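Local coordinates for protein glutamine cyclotransferase (PDB 3MBR) that probably catalyses the cyclisation of N-terminal glutamine residues to pyroglutamate, and folds as a calcium-binding beta-propeller, at residues 35-38 with 43-46; 45-50 with 55-60; 89-92 with 97-100; 102-107 with 125-130. The protein carries 1 engineered substitution. All coordinates share one frame; numbering follows the deposited sequence.

Interaction 1: residues 35-38 with 43-46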
# COMPACT_ATOMS: atom_id res chain seq x y z
N GLU A 35 4.64 -7.13 4.73
CA GLU A 35 3.51 -7.35 3.85
C GLU A 35 2.28 -7.84 4.61
O GLU A 35 2.43 -8.79 5.41
CB GLU A 35 3.89 -8.43 2.84
CG GLU A 35 2.86 -8.63 1.73
CD GLU A 35 3.38 -9.60 0.65
OE1 GLU A 35 4.49 -10.18 0.79
OE2 GLU A 35 2.65 -9.75 -0.35
N SER A 36 1.12 -7.22 4.47
CA SER A 36 -0.15 -7.63 5.08
C SER A 36 -0.78 -8.65 4.14
O SER A 36 -0.72 -8.46 2.90
CB SER A 36 -1.05 -6.24 5.06
OG SER A 36 -2.23 -6.68 5.75
N THR A 37 -1.35 -9.72 4.62
CA THR A 37 -2.03 -10.68 3.73
C THR A 37 -3.39 -10.87 4.30
O THR A 37 -3.52 -11.09 5.51
CB THR A 37 -1.21 -11.96 3.51
OG1 THR A 37 -0.98 -12.68 4.72
CG2 THR A 37 0.12 -11.69 2.92
N GLY A 38 -4.42 -10.84 3.43
CA GLY A 38 -5.78 -10.58 3.81
C GLY A 38 -6.58 -11.77 3.55
O GLY A 38 -6.70 -12.21 2.43
N SER A 43 -5.21 -14.31 8.40
CA SER A 43 -4.70 -13.04 8.00
C SER A 43 -3.40 -12.81 8.75
O SER A 43 -3.33 -13.11 9.93
CB SER A 43 -5.74 -12.16 8.54
OG SER A 43 -5.66 -11.02 7.94
N SER A 44 -2.40 -12.21 8.13
CA SER A 44 -1.09 -12.13 8.74
C SER A 44 -0.39 -10.86 8.39
O SER A 44 -0.72 -10.17 7.41
CB SER A 44 -0.19 -13.31 8.23
OG SER A 44 0.37 -13.17 6.94
N VAL A 45 0.65 -10.56 9.14
CA VAL A 45 1.65 -9.55 8.76
C VAL A 45 2.97 -10.27 8.67
O VAL A 45 3.35 -10.99 9.61
CB VAL A 45 1.74 -8.49 9.85
CG1 VAL A 45 2.77 -7.45 9.50
CG2 VAL A 45 0.36 -7.75 9.95
N ARG A 46 3.67 -10.11 7.56
CA ARG A 46 4.87 -10.93 7.29
C ARG A 46 6.06 -9.98 7.18
O ARG A 46 5.93 -8.92 6.54
CB ARG A 46 4.81 -11.63 5.92
CG ARG A 46 3.63 -12.61 5.79
CD ARG A 46 3.55 -13.04 4.34
NE ARG A 46 2.49 -14.01 4.19
CZ ARG A 46 2.50 -14.94 3.22
NH1 ARG A 46 3.48 -14.93 2.28
NH2 ARG A 46 1.53 -15.84 3.15
O HOH W 1 5.10 -12.88 1.11
O HOH W 2 -3.20 -8.98 7.43
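Ser43 meets Thr37 through its backbone, its CA lying 3.4 Å from Thr37 O in a CA-H...O contact, while its OG takes a hydrogen bond from Gly67 N. At Ser44 the chains become a hydrogen-bonded antiparallel pair: Ser44 N donates to Thr37 O (3.1 Å), and Thr37 N donates back to Ser44 O. The side chains of this pair rise from the same face and join, Ser44 OG donating to Thr37 OG1 at 2.6 Å. Both hydroxyls are set between their own backbone N and carbonyl carbon (chi1 62° for Thr37, 78° for Ser44), which turns them to each other. On the other face, a water donates to Ser36 OG, Thr37 O and Ser44 O. Here the two middle strands of a four-stranded propeller blade, 32-37 and 44-49, form a hairpin; next to them runs strand 23-29, which carries the calcium ligand Leu26. Val45 stands opposite Ser36 as a non-hydrogen-bonded pair, and this face packs on the next blade: Val45 touches Leu77 and Gln79, and Ser36 OG bonds to Ala68 O. Arg46 pairs with Glu35 through two backbone bonds, Glu35 N to Arg46 O at 2.9 Å and Arg46 N to Glu35 O at 2.8 Å. Its extended side chain crosses Thr37 at about a right angle, placing Thr37 CG2 over a guanidinium face, 3.6 Å from Arg46 NE. Glu35 OE1 and Arg46 NH1, 5.1 Å apart, are bridged by a second water. Stronger partners hold both charged ends: Asp18 for Arg46 NH1, Thr23 and His17 for Glu35 OE2.

Interaction 2: residues 45-50 with 55-60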
# COMPACT_ATOMS: atom_id res chain seq x y z
N VAL A 45 0.65 -10.56 9.14
CA VAL A 45 1.65 -9.55 8.76
C VAL A 45 2.97 -10.27 8.67
O VAL A 45 3.35 -10.99 9.61
CB VAL A 45 1.74 -8.49 9.85
CG1 VAL A 45 2.77 -7.45 9.50
CG2 VAL A 45 0.36 -7.75 9.95
N ARG A 46 3.67 -10.11 7.56
CA ARG A 46 4.87 -10.93 7.29
C ARG A 46 6.06 -9.98 7.18
O ARG A 46 5.93 -8.92 6.54
CB ARG A 46 4.81 -11.63 5.92
CG ARG A 46 3.63 -12.61 5.79
CD ARG A 46 3.55 -13.04 4.34
NE ARG A 46 2.49 -14.01 4.19
CZ ARG A 46 2.50 -14.94 3.22
NH1 ARG A 46 3.48 -14.93 2.28
NH2 ARG A 46 1.53 -15.84 3.15
N LYS A 47 7.20 -10.36 7.75
CA LYS A 47 8.47 -9.70 7.48
C LYS A 47 9.18 -10.59 6.47
O LYS A 47 9.36 -11.77 6.76
CB LYS A 47 9.29 -9.59 8.74
CG LYS A 47 10.68 -8.97 8.48
CD LYS A 47 11.48 -9.00 9.86
CE LYS A 47 12.80 -8.45 9.76
NZ LYS A 47 13.49 -8.65 11.09
N VAL A 48 9.57 -10.02 5.35
CA VAL A 48 9.99 -10.82 4.17
C VAL A 48 11.34 -10.39 3.69
O VAL A 48 11.66 -9.20 3.63
CB VAL A 48 8.92 -10.75 3.04
CG1 VAL A 48 9.35 -11.52 1.79
CG2 VAL A 48 7.53 -11.14 3.54
N ASP A 49 12.17 -11.37 3.42
CA ASP A 49 13.48 -11.13 2.80
C ASP A 49 13.27 -10.77 1.31
O ASP A 49 12.69 -11.51 0.53
CB ASP A 49 14.34 -12.40 2.90
CG ASP A 49 15.68 -12.21 2.32
OD1 ASP A 49 15.98 -12.76 1.24
OD2 ASP A 49 16.41 -11.37 2.88
N LEU A 50 13.73 -9.58 0.91
CA LEU A 50 13.56 -9.15 -0.46
C LEU A 50 14.10 -10.10 -1.49
O LEU A 50 13.45 -10.42 -2.49
CB LEU A 50 14.18 -7.73 -0.60
CG LEU A 50 14.28 -7.20 -2.01
CD1 LEU A 50 12.85 -6.95 -2.63
CD2 LEU A 50 15.12 -5.93 -2.14
N ILE A 55 9.68 -15.77 4.18
CA ILE A 55 9.14 -15.17 5.40
C ILE A 55 10.12 -15.35 6.52
O ILE A 55 10.54 -16.50 6.84
CB ILE A 55 7.77 -15.78 5.78
CG1 ILE A 55 6.74 -15.58 4.63
CG2 ILE A 55 7.22 -15.15 7.07
CD1 ILE A 55 5.51 -16.46 4.85
N LEU A 56 10.52 -14.22 7.10
CA LEU A 56 11.48 -14.23 8.26
C LEU A 56 10.74 -14.26 9.61
O LEU A 56 11.23 -14.81 10.60
CB LEU A 56 12.39 -13.00 8.18
CG LEU A 56 13.14 -12.91 6.84
CD1 LEU A 56 13.91 -11.59 6.77
CD2 LEU A 56 14.12 -14.04 6.78
N GLN A 57 9.57 -13.62 9.65
CA GLN A 57 8.80 -13.49 10.88
C GLN A 57 7.35 -13.24 10.46
O GLN A 57 7.11 -12.67 9.38
CB GLN A 57 9.36 -12.28 11.61
CG GLN A 57 9.17 -12.28 13.07
CD GLN A 57 9.72 -11.01 13.70
OE1 GLN A 57 10.32 -10.15 13.04
NE2 GLN A 57 9.45 -10.86 14.95
N ARG A 58 6.37 -13.61 11.29
CA ARG A 58 4.97 -13.33 10.96
C ARG A 58 4.15 -13.21 12.23
O ARG A 58 4.47 -13.78 13.31
CB ARG A 58 4.37 -14.38 10.04
CG ARG A 58 4.17 -15.73 10.59
CD ARG A 58 2.95 -16.29 9.85
NE ARG A 58 3.26 -16.84 8.55
CZ ARG A 58 2.39 -16.93 7.55
NH1 ARG A 58 1.15 -16.46 7.71
NH2 ARG A 58 2.74 -17.49 6.38
N ALA A 59 3.09 -12.48 12.11
CA ALA A 59 2.15 -12.32 13.19
C ALA A 59 0.79 -12.61 12.58
O ALA A 59 0.60 -12.32 11.39
CB ALA A 59 2.20 -10.89 13.64
N GLU A 60 -0.10 -13.21 13.35
CA GLU A 60 -1.51 -13.40 12.97
C GLU A 60 -2.33 -12.20 13.46
O GLU A 60 -2.23 -11.74 14.63
CB GLU A 60 -2.01 -14.76 13.47
CG GLU A 60 -1.13 -15.95 12.87
CD GLU A 60 -0.83 -15.92 11.33
OE1 GLU A 60 -1.70 -15.72 10.47
OE2 GLU A 60 0.31 -16.18 10.98
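Val45 and Ala59 start the outer hairpin of a propeller blade, strand 44-49 with edge strand 55-60, an antiparallel ladder whose register is shifted further on by a classic beta bulge. Val45 N donates to Ala59 O and Ala59 N to Val45 O, both at 2.9 Å, and Arg58 CA comes within 3.2 Å of the same Val45 O. Arg46 and Arg58 follow as a non-hydrogen-bonded pair, their side chains side by side and pointing the same way. Arg46 NH2 and Arg58 NH2 are only 3.8 Å apart, with the guanidinium planes inclined by 54°. The salt bridge of Arg46 NH1 to Asp18 probably offsets part of this like-charge approach. Ile55 CD1 lies over one face of the Arg46 guanidinium, shifted toward its rim. Lys47 stands opposite the bulge formed by Leu56 and Gln57: its N donates to Gln57 O at 2.8 Å, while its O takes a short bond from Leu56 N (2.7 Å) and a weak one from Gln57 N (3.4 Å). On that side of the sheet the extended Lys47 chain crosses the equally extended Gln57, Lys47 CD reaching Gln57 OE1 at 3.6 Å; Gln57 NE2 bonds to Ala93 O. Val48, beyond the bulge, pairs with Ile55. At Asp49, whose OD1 bonds to Thr52 OG1, the methylene takes the last contact: Asp49 CB against Leu56 CD1 at 4.0 Å.

Interaction 3: residues 89-92 with 97-100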
# COMPACT_ATOMS: atom_id res chain seq x y z
N VAL A 89 -1.90 -1.78 16.54
CA VAL A 89 -0.52 -1.30 16.53
C VAL A 89 0.32 -2.41 17.09
O VAL A 89 0.01 -2.88 18.20
CB VAL A 89 -0.36 0.00 17.41
CG1 VAL A 89 1.10 0.44 17.47
CG2 VAL A 89 -1.35 1.14 16.98
N TYR A 90 1.36 -2.80 16.36
CA TYR A 90 2.28 -3.84 16.80
C TYR A 90 3.61 -3.21 17.16
O TYR A 90 3.98 -2.21 16.54
CB TYR A 90 2.56 -4.85 15.63
CG TYR A 90 1.37 -5.55 15.07
CD1 TYR A 90 0.58 -4.95 14.13
CD2 TYR A 90 1.02 -6.83 15.48
CE1 TYR A 90 -0.51 -5.58 13.57
CE2 TYR A 90 -0.14 -7.51 14.94
CZ TYR A 90 -0.89 -6.86 13.96
OH TYR A 90 -2.01 -7.43 13.32
N ASP A 91 4.34 -3.82 18.09
CA ASP A 91 5.78 -3.50 18.18
C ASP A 91 6.41 -4.08 16.92
O ASP A 91 6.23 -5.27 16.61
CB ASP A 91 6.33 -4.19 19.41
CG ASP A 91 7.82 -4.04 19.56
OD1 ASP A 91 8.25 -2.90 19.89
OD2 ASP A 91 8.56 -5.06 19.44
N LEU A 92 7.13 -3.27 16.17
CA LEU A 92 7.72 -3.69 14.94
C LEU A 92 8.71 -4.84 15.10
O LEU A 92 8.67 -5.81 14.35
CB LEU A 92 8.49 -2.51 14.38
CG LEU A 92 8.25 -1.83 13.07
CD1 LEU A 92 9.55 -1.07 12.82
CD2 LEU A 92 8.01 -2.77 11.99
N PRO A 97 1.14 -7.55 18.99
CA PRO A 97 0.20 -6.47 19.14
C PRO A 97 0.32 -5.77 20.50
O PRO A 97 0.49 -6.39 21.58
CB PRO A 97 -1.21 -7.19 19.00
CG PRO A 97 -0.90 -8.62 19.38
CD PRO A 97 0.49 -8.87 18.85
N ARG A 98 0.25 -4.44 20.42
CA ARG A 98 0.43 -3.59 21.61
C ARG A 98 -0.70 -2.67 21.92
O ARG A 98 -0.89 -2.29 23.06
CB ARG A 98 1.64 -2.68 21.38
CG ARG A 98 2.94 -3.44 21.37
CD ARG A 98 3.02 -4.42 22.54
NE ARG A 98 4.39 -4.59 23.01
CZ ARG A 98 5.19 -5.55 22.58
NH1 ARG A 98 4.71 -6.40 21.70
NH2 ARG A 98 6.44 -5.67 23.01
N ALA A 99 -1.46 -2.36 20.90
CA ALA A 99 -2.58 -1.46 21.05
C ALA A 99 -3.61 -1.65 19.99
O ALA A 99 -3.37 -2.25 18.92
CB ALA A 99 -2.10 0.02 21.09
N ARG A 100 -4.78 -1.05 20.24
CA ARG A 100 -5.84 -1.12 19.25
C ARG A 100 -6.52 0.23 19.13
O ARG A 100 -6.41 1.04 20.03
CB ARG A 100 -6.87 -2.20 19.61
CG ARG A 100 -7.68 -1.92 20.86
CD ARG A 100 -9.14 -2.04 20.33
NE ARG A 100 -10.08 -1.66 21.32
CZ ARG A 100 -10.57 -0.44 21.51
NH1 ARG A 100 -10.25 0.58 20.68
NH2 ARG A 100 -11.42 -0.24 22.54
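One face of the Arg98 guanidinium is covered by Asp91 CB, which sits 3.5 Å above the plane and off toward the rim. The two side chains lie alongside each other and point the same way, carboxylate stacked on guanidinium with their planes 28° apart. Because the carboxylate lies above the plane, no N-H of Arg98 points at it. Asp91 OD2 and Arg98 NH2, 4.2 Å apart, therefore attract by charge alone. Asp91 OD2 bonds to Thr94 OG1 in the turn, and Arg98 NH1 weakly to Thr96 O at the start of strand 96-102. The second flat group, the Tyr90 ring, meets Pro97 obliquely, its CD2 3.6 Å from Pro97 N and 4.0 Å from Pro97 CD. With CG beside the backbone N (chi1 -59°), the ring lies against Pro97 and also touches Val61 and Pro62, and its OH bonds to Gln79 OE1. Between these groups the backbone bonds converge on Val89. Val89 O accepts both Arg98 N at 2.7 Å and Ala99 N at 3.1 Å. Val89 N returns a bond to Ala99 O at 2.8 Å, coming from well above that carbonyl's plane. Val89 CB and Ala99 CB pack together on one face. Two residues of one strand thus face a single residue of the other, a classic beta bulge in the outer hairpin of a propeller blade, strands 86-91 and 96-102.

Interaction 4: residues 102-107 with 125-130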
# COMPACT_ATOMS: atom_id res chain seq x y z
N ARG A 102 -9.97 2.53 16.94
CA ARG A 102 -11.19 2.40 16.14
C ARG A 102 -11.33 3.58 15.27
O ARG A 102 -10.88 4.67 15.63
CB ARG A 102 -12.43 2.28 17.03
CG ARG A 102 -12.88 0.83 17.22
CD ARG A 102 -14.31 0.82 17.82
NE ARG A 102 -14.64 -0.29 18.75
CZ ARG A 102 -13.81 -1.23 19.22
NH1 ARG A 102 -12.51 -1.25 18.89
NH2 ARG A 102 -14.29 -2.16 20.05
N TYR A 103 -11.88 3.38 14.08
CA TYR A 103 -12.06 4.48 13.16
C TYR A 103 -13.39 4.33 12.42
O TYR A 103 -13.93 3.22 12.30
CB TYR A 103 -10.89 4.57 12.17
CG TYR A 103 -10.58 3.23 11.51
CD1 TYR A 103 -11.34 2.77 10.39
CD2 TYR A 103 -9.58 2.41 12.00
CE1 TYR A 103 -11.07 1.53 9.77
CE2 TYR A 103 -9.33 1.16 11.39
CZ TYR A 103 -10.05 0.75 10.29
OH TYR A 103 -9.79 -0.45 9.71
N PRO A 104 -13.96 5.47 11.95
CA PRO A 104 -15.14 5.35 11.11
C PRO A 104 -14.90 4.79 9.68
O PRO A 104 -13.87 5.12 9.07
CB PRO A 104 -15.63 6.80 11.02
CG PRO A 104 -14.48 7.65 11.25
CD PRO A 104 -13.47 6.86 12.04
N GLY A 105 -15.81 3.94 9.17
CA GLY A 105 -15.67 3.42 7.77
C GLY A 105 -14.77 2.19 7.58
O GLY A 105 -14.49 1.45 8.55
N GLU A 106 -14.30 1.97 6.33
CA GLU A 106 -13.57 0.79 5.95
C GLU A 106 -12.08 1.18 5.93
O GLU A 106 -11.75 2.32 5.76
CB GLU A 106 -13.99 0.33 4.52
CG GLU A 106 -15.39 -0.38 4.50
CD GLU A 106 -15.75 -1.02 3.17
OE1 GLU A 106 -14.96 -0.94 2.17
OE2 GLU A 106 -16.87 -1.62 3.13
N GLY A 107 -11.23 0.24 6.24
CA GLY A 107 -9.79 0.53 6.22
C GLY A 107 -9.24 -0.16 5.00
O GLY A 107 -9.39 -1.42 4.83
N VAL A 125 -11.47 10.60 -0.60
CA VAL A 125 -10.91 11.51 0.45
C VAL A 125 -9.89 10.70 1.29
O VAL A 125 -10.29 9.78 2.05
CB VAL A 125 -12.04 12.01 1.33
CG1 VAL A 125 -11.49 12.84 2.48
CG2 VAL A 125 -12.99 12.81 0.49
N ILE A 126 -8.61 10.99 1.12
CA ILE A 126 -7.56 10.41 1.98
C ILE A 126 -7.48 11.18 3.33
O ILE A 126 -7.42 12.43 3.36
CB ILE A 126 -6.21 10.57 1.29
CG1 ILE A 126 -6.16 9.81 -0.04
CG2 ILE A 126 -5.02 10.19 2.19
CD1 ILE A 126 -5.02 10.09 -0.78
N ARG A 127 -7.50 10.41 4.40
CA ARG A 127 -7.44 10.97 5.78
C ARG A 127 -5.97 11.14 6.18
O ARG A 127 -5.13 10.25 6.04
CB ARG A 127 -8.15 10.05 6.75
CG ARG A 127 -9.57 9.56 6.33
CD ARG A 127 -10.15 8.53 7.33
NE ARG A 127 -11.40 7.87 6.90
CZ ARG A 127 -12.11 6.95 7.58
NH1 ARG A 127 -11.80 6.56 8.83
NH2 ARG A 127 -13.21 6.41 7.01
N LYS A 128 -5.68 12.28 6.81
CA LYS A 128 -4.33 12.52 7.36
C LYS A 128 -4.44 12.35 8.88
O LYS A 128 -5.27 13.02 9.53
CB LYS A 128 -3.89 13.90 6.95
CG LYS A 128 -2.46 14.30 7.21
CD LYS A 128 -2.23 15.75 6.58
CE LYS A 128 -0.81 16.24 6.62
NZ LYS A 128 -0.73 17.77 6.51
N LEU A 129 -3.64 11.45 9.45
CA LEU A 129 -3.79 11.06 10.85
C LEU A 129 -2.58 11.41 11.67
O LEU A 129 -1.44 11.33 11.18
CB LEU A 129 -4.02 9.55 10.96
CG LEU A 129 -5.11 8.88 10.08
CD1 LEU A 129 -5.13 7.36 10.36
CD2 LEU A 129 -6.47 9.48 10.33
N ASP A 130 -2.81 11.79 12.94
CA ASP A 130 -1.74 11.95 13.82
C ASP A 130 -1.17 10.55 14.19
O ASP A 130 -1.95 9.70 14.60
CB ASP A 130 -2.33 12.65 15.11
CG ASP A 130 -1.27 12.76 16.18
OD1 ASP A 130 -1.48 12.19 17.27
OD2 ASP A 130 -0.24 13.43 15.88
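Arg127 reaches from strand 125-129 to the carbonyl of Pro104. CB points toward the loop, CG is set beside the backbone N (chi1 -48°), and the chain then runs extended to NE, flanked by Met119 and Gln136 of the neighbouring strands. CZ arrives 2.9 Å from Pro104 O, and the two terminal nitrogens straddle that oxygen end-on: Arg127 NH1 and Arg127 NH2 both donate to Pro104 O at 2.5 Å, each bond bent to 138° at the hydrogen. This spacing is unusually short, so the exact lengths are doubtful. The oxygen lies almost in the guanidinium plane; NH1 lies in the carbonyl plane, NH2 36° above it. The loop is the link between two propeller blades, leaving the outermost strand 96-102 of one and entering strand 109-112 of the next, so Arg127 ties its own blade to the incoming connection. NH1 also touches Pro104 CD at 3.6 Å and stands 4.0 Å from Tyr103 CB, with the Tyr103 ring steeply inclined to the guanidinium; that ring's OH bonds to Thr81 N. NH2 faces Gly105 CA at 3.9 Å and forms a salt bridge with Asp121 OD2, a second partner beside the carbonyl.

The contacts follow one another along the chain and around the propeller. Interactions 1 and 2, with centres 8 Å apart, share Val45 and Arg46 on strand 44-49 and together lace three strands of one blade, from near the calcium-binding strand 23-29 out to edge strand 55-60. Interaction 3 is the outer hairpin of the next blade, about 14 Å from interaction 1 between centres; Val45 CG2 and Tyr90 OH touch across the interface between the blades. Interaction 4 adjoins it in sequence, its centre about 18 Å away. Interactions 2 and 4 lie about 25 Å apart between centres. Interactions 1 to 3 join strands within blades, whereas interaction 4 fastens the link between two blades to the blade it enters.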